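Local coordinates for protein beta-glucanase (Bacteroides thetaiotaomicron, PDB 6EUG) that probably cleaves beta-1,3-galactosidic linkages through this glycoside hydrolase family 43 domain, a five-bladed beta-propeller with glucoimidazole held in its pocket, at residues Lys87-Ala92 with Ser148-Tyr153; Arg255-Gly260 with Trp301-Asn306; Met276-Cys281 with Lys288-Thr293; Gln332-Ala337 with Trp352-Phe357. All blocks are in the same frame, centred on the assembly; numbering follows the deposited sequence.

Contact 1: residues Lys87-Ala92 with Ser148-Tyr153; sequences KSEGIA and SPAGPY
A92 and Y153 make the one direct hydrogen bond of this contact: Y153 N donates to A92 O over 2.9 Å, nearly straight at 176° and almost in line with the carbonyl. The same oxygen receives a CA-H...O contact from P152 and sits near the plane of the Y153 ring at its edge, 3.4 Å from CD1, which brings three groups of one loop onto one acceptor. A water bridges E89 O and A150 O, 2.8 Å from each. The apolar contact is a single pair, A92 CB 3.9 Å from Y153 CD1. Two carbon-oxygen approaches are van der Waals contacts: A92 CB lies 3.3 Å from A150 O, and A150 CB lies 4.1 Å from E89 OE1, while the other carboxylate oxygen of E89 is bonded to S79.

Bonds inside 148-153 set the shape of the loop. Y153 OH donates to P149 O over 2.7 Å; that oxygen lies in the plane of the phenol, although the hydroxyl is tilted from the carbonyl plane. G151 N makes a weak bond to S148 OG. G151 takes a positive phi of 96°, and the peptide bond before P152 is cis, so the loop bends sharply where it meets A92. Strand 87-94 is the last strand of the first propeller blade, and 148-153 joins strands 140-146 and 154-159 of the second. The contact therefore ties two neighbouring blades, with Y153 packed on F60 of strand 56-62 and on F123 and M125 of strand 122-130.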
loop_
_atom_site.group_PDB
_atom_site.type_symbol
_atom_site.label_atom_id
_atom_site.label_comp_id
_atom_site.label_asym_id
_atom_site.label_seq_id
_atom_site.Cartn_x
_atom_site.Cartn_y
_atom_site.Cartn_z
ATOM N N LYS A 87 -5.415 -14.497 16.930
ATOM C CA LYS A 87 -6.419 -15.517 16.601
ATOM C C LYS A 87 -6.756 -15.492 15.078
ATOM O O LYS A 87 -7.092 -14.438 14.532
ATOM C CB LYS A 87 -7.706 -15.209 17.368
ATOM C CG LYS A 87 -8.839 -16.210 17.138
ATOM C CD LYS A 87 -10.145 -15.679 17.729
ATOM C CE LYS A 87 -11.196 -16.771 17.758
ATOM N NZ LYS A 87 -12.468 -16.275 18.345
ATOM N N SER A 88 -6.682 -16.654 14.422
ATOM C CA SER A 88 -7.123 -16.778 13.043
ATOM C C SER A 88 -8.636 -16.549 12.894
ATOM O O SER A 88 -9.449 -17.279 13.507
ATOM C CB SER A 88 -6.709 -18.137 12.457
ATOM O OG SER A 88 -7.265 -18.325 11.151
ATOM N N GLU A 89 -9.016 -15.563 12.074
ATOM C CA GLU A 89 -10.430 -15.290 11.784
ATOM C C GLU A 89 -10.869 -15.825 10.415
ATOM O O GLU A 89 -12.045 -15.683 10.046
ATOM C CB GLU A 89 -10.722 -13.780 11.853
ATOM C CG GLU A 89 -10.467 -13.119 13.204
ATOM C CD GLU A 89 -11.600 -13.284 14.191
ATOM O OE1 GLU A 89 -12.666 -13.773 13.789
ATOM O OE2 GLU A 89 -11.430 -12.929 15.387
ATOM N N GLY A 90 -9.950 -16.444 9.674
ATOM C CA GLY A 90 -10.264 -16.977 8.348
ATOM C C GLY A 90 -10.076 -15.963 7.243
ATOM O O GLY A 90 -9.612 -14.824 7.480
ATOM N N ILE A 91 -10.446 -16.394 6.044
ATOM C CA ILE A 91 -10.329 -15.594 4.821
ATOM C C ILE A 91 -11.461 -14.569 4.781
ATOM O O ILE A 91 -12.633 -14.941 4.742
ATOM C CB ILE A 91 -10.382 -16.489 3.568
ATOM C CG1 ILE A 91 -9.139 -17.411 3.528
ATOM C CG2 ILE A 91 -10.500 -15.639 2.299
ATOM C CD1 ILE A 91 -7.811 -16.723 3.218
ATOM N N ALA A 92 -11.092 -13.289 4.821
ATOM C CA ALA A 92 -12.022 -12.143 4.865
ATOM C C ALA A 92 -12.560 -11.809 3.478
ATOM O O ALA A 92 -13.722 -11.441 3.337
ATOM C CB ALA A 92 -11.317 -10.905 5.437
ATOM N N SER A 148 -19.019 -6.217 9.213
ATOM C CA SER A 148 -18.164 -6.628 10.328
ATOM C C SER A 148 -16.672 -6.426 9.963
ATOM O O SER A 148 -16.306 -6.495 8.781
ATOM C CB SER A 148 -18.404 -8.110 10.656
ATOM O OG SER A 148 -18.013 -8.962 9.569
ATOM N N PRO A 149 -15.801 -6.229 10.968
ATOM C CA PRO A 149 -14.372 -6.067 10.626
ATOM C C PRO A 149 -13.761 -7.350 9.982
ATOM O O PRO A 149 -13.017 -7.240 9.030
ATOM C CB PRO A 149 -13.710 -5.703 11.988
ATOM C CG PRO A 149 -14.690 -6.155 13.023
ATOM C CD PRO A 149 -16.042 -5.927 12.397
ATOM N N ALA A 150 -14.111 -8.548 10.476
ATOM C CA ALA A 150 -13.464 -9.784 10.019
ATOM C C ALA A 150 -14.010 -10.342 8.714
ATOM O O ALA A 150 -13.343 -11.196 8.085
ATOM C CB ALA A 150 -13.492 -10.852 11.104
ATOM N N GLY A 151 -15.204 -9.898 8.306
ATOM C CA GLY A 151 -15.835 -10.386 7.069
ATOM C C GLY A 151 -16.845 -11.517 7.313
ATOM O O GLY A 151 -17.096 -11.899 8.461
ATOM N N PRO A 152 -17.403 -12.092 6.250
ATOM C CA PRO A 152 -16.927 -11.909 4.869
ATOM C C PRO A 152 -17.232 -10.552 4.205
ATOM O O PRO A 152 -18.265 -9.921 4.481
ATOM C CB PRO A 152 -17.608 -13.054 4.112
ATOM C CG PRO A 152 -18.878 -13.305 4.879
ATOM C CD PRO A 152 -18.467 -13.113 6.337
ATOM N N TYR A 153 -16.287 -10.115 3.368
ATOM C CA TYR A 153 -16.437 -8.968 2.497
ATOM C C TYR A 153 -17.088 -9.358 1.159
ATOM O O TYR A 153 -16.824 -10.448 0.595
ATOM C CB TYR A 153 -15.050 -8.283 2.234
ATOM C CG TYR A 153 -14.504 -7.550 3.459
ATOM C CD1 TYR A 153 -14.073 -8.261 4.617
ATOM C CD2 TYR A 153 -14.460 -6.141 3.505
ATOM C CE1 TYR A 153 -13.650 -7.586 5.776
ATOM C CE2 TYR A 153 -13.999 -5.464 4.661
ATOM C CZ TYR A 153 -13.579 -6.169 5.778
ATOM O OH TYR A 153 -13.168 -5.486 6.933
HETATM O O HOH W 1 -13.754 -13.918 8.660
#

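Contact 2: residues Arg255-Gly260 with Trp301-Asn306; sequences RIFPGG and WKQLPN
I256 and F257 meet W301 where two adjacent blades of the beta-propeller come together, at the end of strand 252-256 and the start of strand 302-304, the outermost strands of their antiparallel sheets. I256 CG1 stands between the backbone N and the carbonyl carbon (chi1 56°), and the chain then runs out straight, carrying CD1 over one face of the indole. It lies 3.9 Å above the ring plane and displaced toward the rim, while I256 CG2 reaches W301 CD1 at 4.0 Å. The two side chains cross obliquely in a CH-pi contact.

F257 leaves the strand with a positive phi and begins a type II turn, closed by G260 N bonding to F257 O over 3.0 Å. Its CG is anti to the carbonyl carbon (chi1 -52°), which points the far end of the phenyl ring at the opposing chain. Three consecutive F257 ring atoms then touch three consecutive residues: F257 CE2 is 3.8 Å from W301 CB, F257 CZ is 3.7 Å from K302 C, and F257 CE1 is 3.9 Å from Q303 CB. F257 crosses the W301 side chain at about a right angle. The extended Q303 side chain rises beside the phenyl, its amide plane almost perpendicular to the ring.

Each aromatic reaches across to the other blade, F257 to L292 and W301 to I239. Side-chain packing, rather than backbone pairing, joins the strands here. W301 NE1 bonds to M297 O. I256 CD1 lies 4.0 Å from the centroid of the W301 five-membered ring, 17° off its normal.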
loop_
_atom_site.group_PDB
_atom_site.type_symbol
_atom_site.label_atom_id
_atom_site.label_comp_id
_atom_site.label_asym_id
_atom_site.label_seq_id
_atom_site.Cartn_x
_atom_site.Cartn_y
_atom_site.Cartn_z
ATOM N N ARG A 255 -0.162 13.945 -8.762
ATOM C CA ARG A 255 0.938 13.043 -9.098
ATOM C C ARG A 255 2.238 13.642 -8.525
ATOM O O ARG A 255 2.460 14.862 -8.597
ATOM C CB ARG A 255 1.007 12.796 -10.623
ATOM C CG ARG A 255 1.418 13.975 -11.498
ATOM C CD ARG A 255 1.284 13.662 -12.986
ATOM N NE ARG A 255 2.323 12.768 -13.524
ATOM C CZ ARG A 255 3.457 13.150 -14.112
ATOM N NH1 ARG A 255 3.763 14.431 -14.256
ATOM N NH2 ARG A 255 4.275 12.212 -14.606
ATOM N N ILE A 256 3.074 12.794 -7.931
ATOM C CA ILE A 256 4.286 13.240 -7.255
ATOM C C ILE A 256 5.463 12.320 -7.569
ATOM O O ILE A 256 5.299 11.122 -7.874
ATOM C CB ILE A 256 4.114 13.380 -5.715
ATOM C CG1 ILE A 256 3.621 12.051 -5.078
ATOM C CG2 ILE A 256 3.156 14.530 -5.379
ATOM C CD1 ILE A 256 3.630 12.062 -3.553
ATOM N N PHE A 257 6.661 12.895 -7.525
ATOM C CA PHE A 257 7.907 12.156 -7.825
ATOM C C PHE A 257 7.886 11.395 -9.132
ATOM O O PHE A 257 8.199 10.188 -9.166
ATOM C CB PHE A 257 8.393 11.273 -6.619
ATOM C CG PHE A 257 8.495 12.058 -5.347
ATOM C CD1 PHE A 257 9.533 12.982 -5.207
ATOM C CD2 PHE A 257 7.529 11.953 -4.342
ATOM C CE1 PHE A 257 9.598 13.810 -4.093
ATOM C CE2 PHE A 257 7.599 12.778 -3.223
ATOM C CZ PHE A 257 8.641 13.720 -3.116
ATOM N N PRO A 258 7.553 12.091 -10.241
ATOM C CA PRO A 258 7.530 11.381 -11.507
ATOM C C PRO A 258 8.889 10.846 -11.960
ATOM O O PRO A 258 9.895 11.575 -12.002
ATOM C CB PRO A 258 6.944 12.393 -12.484
ATOM C CG PRO A 258 7.174 13.735 -11.862
ATOM C CD PRO A 258 7.141 13.493 -10.375
ATOM N N GLY A 259 8.900 9.572 -12.319
ATOM C CA GLY A 259 10.128 8.884 -12.650
ATOM C C GLY A 259 10.928 8.359 -11.462
ATOM O O GLY A 259 11.971 7.722 -11.658
ATOM N N GLY A 260 10.455 8.613 -10.244
ATOM C CA GLY A 260 11.154 8.197 -9.018
ATOM C C GLY A 260 11.080 6.725 -8.606
ATOM O O GLY A 260 11.856 6.281 -7.726
ATOM N N TRP A 301 4.994 17.758 -2.153
ATOM C CA TRP A 301 5.777 16.826 -1.338
ATOM C C TRP A 301 7.309 16.963 -1.594
ATOM O O TRP A 301 7.735 17.384 -2.680
ATOM C CB TRP A 301 5.342 15.377 -1.601
ATOM C CG TRP A 301 3.925 15.003 -1.079
ATOM C CD1 TRP A 301 2.699 15.436 -1.534
ATOM C CD2 TRP A 301 3.662 14.152 0.014
ATOM N NE1 TRP A 301 1.682 14.867 -0.775
ATOM C CE2 TRP A 301 2.254 14.106 0.199
ATOM C CE3 TRP A 301 4.493 13.453 0.917
ATOM C CZ2 TRP A 301 1.662 13.331 1.209
ATOM C CZ3 TRP A 301 3.904 12.706 1.913
ATOM C CH2 TRP A 301 2.502 12.661 2.066
ATOM N N LYS A 302 8.098 16.588 -0.569
ATOM C CA LYS A 302 9.571 16.685 -0.545
ATOM C C LYS A 302 10.167 15.344 -0.144
ATOM O O LYS A 302 9.568 14.630 0.673
ATOM C CB LYS A 302 10.092 17.708 0.517
ATOM C CG LYS A 302 9.520 19.105 0.490
ATOM C CD LYS A 302 10.394 20.112 1.199
ATOM C CE LYS A 302 10.192 20.179 2.691
ATOM N NZ LYS A 302 10.211 21.614 3.143
ATOM N N GLN A 303 11.336 15.013 -0.694
ATOM C CA GLN A 303 12.040 13.792 -0.366
ATOM C C GLN A 303 13.177 14.057 0.619
ATOM O O GLN A 303 14.023 14.962 0.391
ATOM C CB GLN A 303 12.559 13.108 -1.639
ATOM C CG GLN A 303 13.346 11.819 -1.360
ATOM C CD GLN A 303 13.649 11.022 -2.614
ATOM O OE1 GLN A 303 13.220 11.394 -3.717
ATOM N NE2 GLN A 303 14.400 9.922 -2.456
ATOM N N LEU A 304 13.182 13.293 1.711
ATOM C CA LEU A 304 14.212 13.323 2.769
ATOM C C LEU A 304 15.080 12.042 2.815
ATOM O O LEU A 304 14.769 11.040 2.129
ATOM C CB LEU A 304 13.528 13.571 4.132
ATOM C CG LEU A 304 13.123 15.010 4.549
ATOM C CD1 LEU A 304 12.262 15.741 3.524
ATOM C CD2 LEU A 304 12.337 14.936 5.843
ATOM N N PRO A 305 16.205 12.064 3.605
ATOM C CA PRO A 305 17.050 10.850 3.646
ATOM C C PRO A 305 16.363 9.618 4.234
ATOM O O PRO A 305 15.369 9.772 4.973
ATOM C CB PRO A 305 18.225 11.267 4.524
ATOM C CG PRO A 305 18.300 12.777 4.344
ATOM C CD PRO A 305 16.847 13.191 4.318
ATOM N N ASN A 306 16.925 8.435 3.906
ATOM C CA ASN A 306 16.462 7.114 4.396
ATOM C C ASN A 306 16.185 7.217 5.894
ATOM O O ASN A 306 17.063 7.612 6.645
ATOM C CB ASN A 306 17.542 6.044 4.110
ATOM C CG ASN A 306 17.187 4.624 4.596
ATOM O OD1 ASN A 306 16.107 4.353 5.135
ATOM N ND2 ASN A 306 18.125 3.692 4.372
#

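Contact 3: residues Met276-Cys281 with Lys288-Thr293; sequences MITSGC and KARLLT
M276 and L292 face each other as a hydrogen-bonded antiparallel pair, M276 N reaching L292 O over 2.8 Å and L292 N reaching M276 O over 2.7 Å. T278 and R290 form the second such pair. Between them, I277 and L291 are a non-hydrogen-bonded pair whose side chains meet on the other face of the sheet, I277 CG1 against L291 CD1 at 4.0 Å. On the face of M276, T278 and R290, L292 CD1 touches both M276 CE and T278 CG2, 4.0 Å from the latter.

R290 turns about its CB-CG bond (chi2 93°), which swings its chain past T278 OG1, 3.5 Å from R290 CB, and lays the guanidinium flat over G280. G280 CA stands 3.5 Å above the centre of that plane.

In the next shell, N262 OD1 takes bonds from both T278 OG1 and R290 NH1, and G260 O takes another from R290 NH1, so the arginine is fixed by carbonyl oxygens. N287 OD1 holds G280 N. S279 OG donates to G280 O over 2.8 Å, in the carbonyl plane on a lone pair, and is also bonded to NE2 of Q320, a residue of the glucoimidazole pocket. In this hairpin of the fourth blade, backbone hydrogen bonds pair the strands and apolar side chains pack on their faces, while S279, its side chain about 6 Å from the glucoimidazole, probably orients the Q320 amide from the second shell.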
loop_
_atom_site.group_PDB
_atom_site.type_symbol
_atom_site.label_atom_id
_atom_site.label_comp_id
_atom_site.label_asym_id
_atom_site.label_seq_id
_atom_site.Cartn_x
_atom_site.Cartn_y
_atom_site.Cartn_z
ATOM N N MET A 276 5.457 9.874 4.729
ATOM C CA MET A 276 5.281 8.632 3.957
ATOM C C MET A 276 6.639 7.939 3.749
ATOM O O MET A 276 7.641 8.589 3.411
ATOM C CB MET A 276 4.628 8.953 2.601
ATOM C CG MET A 276 4.310 7.754 1.732
ATOM S SD MET A 276 2.957 7.979 0.551
ATOM C CE MET A 276 3.287 9.541 -0.274
ATOM N N ILE A 277 6.652 6.626 3.944
ATOM C CA ILE A 277 7.839 5.780 3.695
ATOM C C ILE A 277 7.539 4.898 2.497
ATOM O O ILE A 277 6.467 4.278 2.424
ATOM C CB ILE A 277 8.293 4.951 4.936
ATOM C CG1 ILE A 277 8.682 5.904 6.077
ATOM C CG2 ILE A 277 9.422 3.977 4.579
ATOM C CD1 ILE A 277 9.031 5.246 7.405
ATOM N N THR A 278 8.519 4.832 1.592
ATOM C CA THR A 278 8.443 4.011 0.393
ATOM C C THR A 278 9.721 3.213 0.178
ATOM O O THR A 278 10.763 3.507 0.799
ATOM C CB THR A 278 8.161 4.897 -0.838
ATOM O OG1 THR A 278 9.195 5.883 -0.965
ATOM C CG2 THR A 278 6.845 5.636 -0.696
ATOM N N SER A 279 9.640 2.200 -0.700
ATOM C CA SER A 279 10.825 1.509 -1.223
ATOM C C SER A 279 11.094 1.981 -2.652
ATOM O O SER A 279 10.258 2.625 -3.272
ATOM C CB SER A 279 10.610 -0.042 -1.247
ATOM O OG SER A 279 9.688 -0.425 -2.256
ATOM N N GLY A 280 12.258 1.621 -3.188
ATOM C CA GLY A 280 12.447 1.647 -4.636
ATOM C C GLY A 280 11.832 0.428 -5.318
ATOM O O GLY A 280 11.078 -0.357 -4.694
ATOM N N CYS A 281 12.167 0.267 -6.596
ATOM C CA CYS A 281 11.591 -0.770 -7.465
ATOM C C CYS A 281 12.682 -1.743 -7.909
ATOM O O CYS A 281 13.338 -1.527 -8.934
ATOM C CB CYS A 281 10.906 -0.129 -8.694
ATOM S SG CYS A 281 9.710 -1.203 -9.507
ATOM N N LYS A 288 17.080 0.670 -0.491
ATOM C CA LYS A 288 17.125 1.775 0.434
ATOM C C LYS A 288 15.760 2.447 0.535
ATOM O O LYS A 288 15.172 2.833 -0.492
ATOM C CB LYS A 288 18.196 2.785 -0.053
ATOM C CG LYS A 288 18.598 3.808 0.967
ATOM C CD LYS A 288 19.616 4.807 0.414
ATOM C CE LYS A 288 20.992 4.190 0.199
ATOM N NZ LYS A 288 21.978 5.275 -0.076
ATOM N N ALA A 289 15.227 2.548 1.748
ATOM C CA ALA A 289 13.916 3.241 1.967
ATOM C C ALA A 289 14.039 4.742 1.721
ATOM O O ALA A 289 15.128 5.303 1.855
ATOM C CB ALA A 289 13.392 2.995 3.389
ATOM N N ARG A 290 12.925 5.367 1.316
ATOM C CA ARG A 290 12.819 6.814 1.155
ATOM C C ARG A 290 11.805 7.344 2.192
ATOM O O ARG A 290 10.819 6.628 2.552
ATOM C CB ARG A 290 12.326 7.185 -0.266
ATOM C CG ARG A 290 13.180 6.622 -1.425
ATOM C CD ARG A 290 12.726 5.289 -1.981
ATOM N NE ARG A 290 13.594 4.898 -3.088
ATOM C CZ ARG A 290 13.391 5.129 -4.383
ATOM N NH1 ARG A 290 12.303 5.750 -4.832
ATOM N NH2 ARG A 290 14.313 4.721 -5.242
ATOM N N LEU A 291 12.039 8.576 2.647
ATOM C CA LEU A 291 11.082 9.343 3.467
ATOM C C LEU A 291 10.546 10.535 2.673
ATOM O O LEU A 291 11.332 11.319 2.140
ATOM C CB LEU A 291 11.729 9.834 4.761
ATOM C CG LEU A 291 10.862 10.615 5.741
ATOM C CD1 LEU A 291 9.709 9.725 6.221
ATOM C CD2 LEU A 291 11.672 11.128 6.922
ATOM N N LEU A 292 9.216 10.658 2.601
ATOM C CA LEU A 292 8.553 11.748 1.890
ATOM C C LEU A 292 7.677 12.541 2.870
ATOM O O LEU A 292 7.109 11.950 3.795
ATOM C CB LEU A 292 7.742 11.240 0.727
ATOM C CG LEU A 292 8.342 10.071 -0.119
ATOM C CD1 LEU A 292 7.329 9.561 -1.131
ATOM C CD2 LEU A 292 9.614 10.503 -0.846
ATOM N N THR A 293 7.564 13.853 2.674
ATOM C CA THR A 293 6.750 14.699 3.580
ATOM C C THR A 293 5.993 15.823 2.863
ATOM O O THR A 293 6.457 16.350 1.808
ATOM C CB THR A 293 7.621 15.244 4.739
ATOM O OG1 THR A 293 6.836 15.883 5.765
ATOM C CG2 THR A 293 8.668 16.246 4.217
#

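Contact 4: residues Gln332-Ala337 with Trp352-Phe357; sequences QFFFMA and WLPVQF
M336 and W352 form the tight end of this antiparallel hairpin in the last propeller blade. Their side chains lie side by side, M336 CG 3.6 Å above one face of the indole and offset toward its rim. The thioether turns at its last torsion (chi3 52°), so M336 CE folds back along the ring to within 3.8 Å of W352 CZ2. M336 SD stands 4.5 Å from the centroid of the W352 five-membered ring, a Met-aromatic contact. At the indole edge a water in the ring plane links W352 NE1 to A337 O.

Backbone bonds hold the middle: F335 and L353 are a hydrogen-bonded pair, F335 N reaching L353 O over 2.8 Å. F334 packs on P354, F334 CE2 4.0 Å from P354 CB, and the W371 ring meets that of F334 with the planes nearly parallel.

Toward F333 and F357 the packing slackens at partly exposed residues. V355 N still bonds to F333 O over 3.0 Å, and V355 CG2 nestles near the CB atoms of F333 and F335. On the other side of the same pair a water bridges F333 N and V355 O, accepting from the first and donating to V355 O at 2.8 Å. The F333 and F357 side chains cross at about a right angle and touch through one atom each, F333 CD1 and F357 CZ, 4.0 Å apart. K270 makes a cation-pi contact with F357. In the sheet, strand 332-339 is flanked on its far side by 320-327 and strand 349-357 by 363-366, while W352 meets W35 edge to face and W59 of strand 56-62 with planes about 55° apart.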
loop_
_atom_site.group_PDB
_atom_site.type_symbol
_atom_site.label_atom_id
_atom_site.label_comp_id
_atom_site.label_asym_id
_atom_site.label_seq_id
_atom_site.Cartn_x
_atom_site.Cartn_y
_atom_site.Cartn_z
ATOM N N GLN A 332 1.964 7.378 19.774
ATOM C CA GLN A 332 3.040 6.569 19.202
ATOM C C GLN A 332 2.676 6.022 17.823
ATOM O O GLN A 332 1.476 6.002 17.448
ATOM C CB GLN A 332 3.405 5.432 20.152
ATOM C CG GLN A 332 4.096 5.878 21.454
ATOM C CD GLN A 332 4.266 4.753 22.486
ATOM O OE1 GLN A 332 3.911 3.600 22.231
ATOM N NE2 GLN A 332 4.798 5.093 23.666
ATOM N N PHE A 333 3.711 5.541 17.115
ATOM C CA PHE A 333 3.592 4.978 15.755
ATOM C C PHE A 333 4.563 3.834 15.594
ATOM O O PHE A 333 5.681 3.890 16.177
ATOM C CB PHE A 333 3.875 6.065 14.675
ATOM C CG PHE A 333 2.973 7.253 14.770
ATOM C CD1 PHE A 333 3.306 8.358 15.572
ATOM C CD2 PHE A 333 1.792 7.302 14.033
ATOM C CE1 PHE A 333 2.452 9.443 15.673
ATOM C CE2 PHE A 333 0.940 8.405 14.132
ATOM C CZ PHE A 333 1.288 9.474 14.938
ATOM N N PHE A 334 4.152 2.789 14.857
ATOM C CA PHE A 334 5.003 1.605 14.582
ATOM C C PHE A 334 5.071 1.271 13.111
ATOM O O PHE A 334 4.056 1.310 12.423
ATOM C CB PHE A 334 4.506 0.380 15.421
ATOM C CG PHE A 334 4.474 0.696 16.885
ATOM C CD1 PHE A 334 3.423 1.455 17.414
ATOM C CD2 PHE A 334 5.557 0.383 17.706
ATOM C CE1 PHE A 334 3.440 1.869 18.744
ATOM C CE2 PHE A 334 5.563 0.764 19.053
ATOM C CZ PHE A 334 4.509 1.524 19.574
ATOM N N PHE A 335 6.299 0.980 12.656
ATOM C CA PHE A 335 6.629 0.649 11.269
ATOM C C PHE A 335 6.471 -0.855 11.068
ATOM O O PHE A 335 7.048 -1.638 11.844
ATOM C CB PHE A 335 8.070 1.096 10.972
ATOM C CG PHE A 335 8.589 0.709 9.606
ATOM C CD1 PHE A 335 8.102 1.340 8.453
ATOM C CD2 PHE A 335 9.626 -0.219 9.475
ATOM C CE1 PHE A 335 8.605 1.038 7.200
ATOM C CE2 PHE A 335 10.161 -0.513 8.221
ATOM C CZ PHE A 335 9.636 0.106 7.079
ATOM N N MET A 336 5.673 -1.244 10.076
ATOM C CA MET A 336 5.468 -2.643 9.676
ATOM C C MET A 336 6.049 -2.857 8.280
ATOM O O MET A 336 5.783 -2.075 7.340
ATOM C CB MET A 336 3.972 -3.014 9.671
ATOM C CG MET A 336 3.287 -2.950 11.028
ATOM S SD MET A 336 1.505 -3.160 10.952
ATOM C CE MET A 336 1.350 -4.671 9.994
ATOM N N ALA A 337 6.816 -3.943 8.145
ATOM C CA ALA A 337 7.411 -4.329 6.881
ATOM C C ALA A 337 7.343 -5.838 6.690
ATOM O O ALA A 337 7.183 -6.581 7.668
ATOM C CB ALA A 337 8.868 -3.863 6.801
ATOM N N TRP A 352 8.540 -5.490 12.616
ATOM C CA TRP A 352 7.769 -4.459 13.298
ATOM C C TRP A 352 8.713 -3.740 14.270
ATOM O O TRP A 352 9.364 -4.401 15.114
ATOM C CB TRP A 352 6.566 -5.041 14.054
ATOM C CG TRP A 352 5.417 -5.596 13.263
ATOM C CD1 TRP A 352 5.371 -5.921 11.924
ATOM C CD2 TRP A 352 4.171 -6.044 13.809
ATOM N NE1 TRP A 352 4.144 -6.463 11.608
ATOM C CE2 TRP A 352 3.391 -6.548 12.735
ATOM C CE3 TRP A 352 3.615 -6.021 15.087
ATOM C CZ2 TRP A 352 2.090 -7.056 12.911
ATOM C CZ3 TRP A 352 2.301 -6.522 15.258
ATOM C CH2 TRP A 352 1.567 -7.034 14.175
ATOM N N LEU A 353 8.809 -2.408 14.142
ATOM C CA LEU A 353 9.755 -1.586 14.933
ATOM C C LEU A 353 9.081 -0.245 15.309
ATOM O O LEU A 353 8.323 0.323 14.492
ATOM C CB LEU A 353 11.057 -1.303 14.149
ATOM C CG LEU A 353 11.892 -2.547 13.748
ATOM C CD1 LEU A 353 12.921 -2.193 12.696
ATOM C CD2 LEU A 353 12.547 -3.162 14.970
ATOM N N PRO A 354 9.323 0.270 16.517
ATOM C CA PRO A 354 8.821 1.627 16.859
ATOM C C PRO A 354 9.409 2.715 15.942
ATOM O O PRO A 354 10.587 2.640 15.544
ATOM C CB PRO A 354 9.338 1.841 18.314
ATOM C CG PRO A 354 9.660 0.490 18.800
ATOM C CD PRO A 354 10.144 -0.287 17.620
ATOM N N VAL A 355 8.582 3.695 15.605
ATOM C CA VAL A 355 9.072 4.939 15.019
ATOM C C VAL A 355 9.517 5.900 16.139
ATOM O O VAL A 355 8.746 6.227 17.051
ATOM C CB VAL A 355 7.983 5.614 14.144
ATOM C CG1 VAL A 355 8.547 6.844 13.436
ATOM C CG2 VAL A 355 7.443 4.629 13.106
ATOM N N GLN A 356 10.763 6.359 16.031
ATOM C CA GLN A 356 11.338 7.347 16.926
ATOM C C GLN A 356 11.391 8.700 16.209
ATOM O O GLN A 356 11.206 8.764 14.991
ATOM C CB GLN A 356 12.719 6.854 17.404
ATOM C CG GLN A 356 12.598 5.582 18.268
ATOM C CD GLN A 356 13.918 5.016 18.752
ATOM O OE1 GLN A 356 14.718 5.714 19.364
ATOM N NE2 GLN A 356 14.146 3.722 18.493
ATOM N N PHE A 357 11.554 9.790 16.969
ATOM C CA PHE A 357 11.597 11.137 16.386
ATOM C C PHE A 357 12.801 11.927 16.884
ATOM O O PHE A 357 13.122 11.868 18.070
ATOM C CB PHE A 357 10.287 11.877 16.681
ATOM C CG PHE A 357 9.096 11.224 16.049
ATOM C CD1 PHE A 357 8.456 10.171 16.687
ATOM C CD2 PHE A 357 8.635 11.630 14.807
ATOM C CE1 PHE A 357 7.401 9.540 16.092
ATOM C CE2 PHE A 357 7.561 11.010 14.214
ATOM C CZ PHE A 357 6.950 9.956 14.850
HETATM O O HOH W 2 6.247 6.443 18.190
HETATM O O HOH W 3 4.205 -6.717 8.661
#

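Contact 3 is the buried one; contacts 1, 2 and 4 are only partly buried. Contacts 3 and 4 are hairpins within single blades, built on backbone pairing, whereas contacts 1 and 2 join adjacent blades and rely on a single direct bond with a water link or on side-chain packing. Contacts 2 and 3 share a sheet: strands 290-294 and 302-304 are neighbours, paired by L304 N with L291 O and K302 N with T293 O, and contact 3 is nested in the chain between the segments of contact 2. Contact 4 touches contact 3 through F335 and I277. Contact 1 lies across the chain's centre from contacts 2 and 3, its centre about 30 Å from that of contact 3.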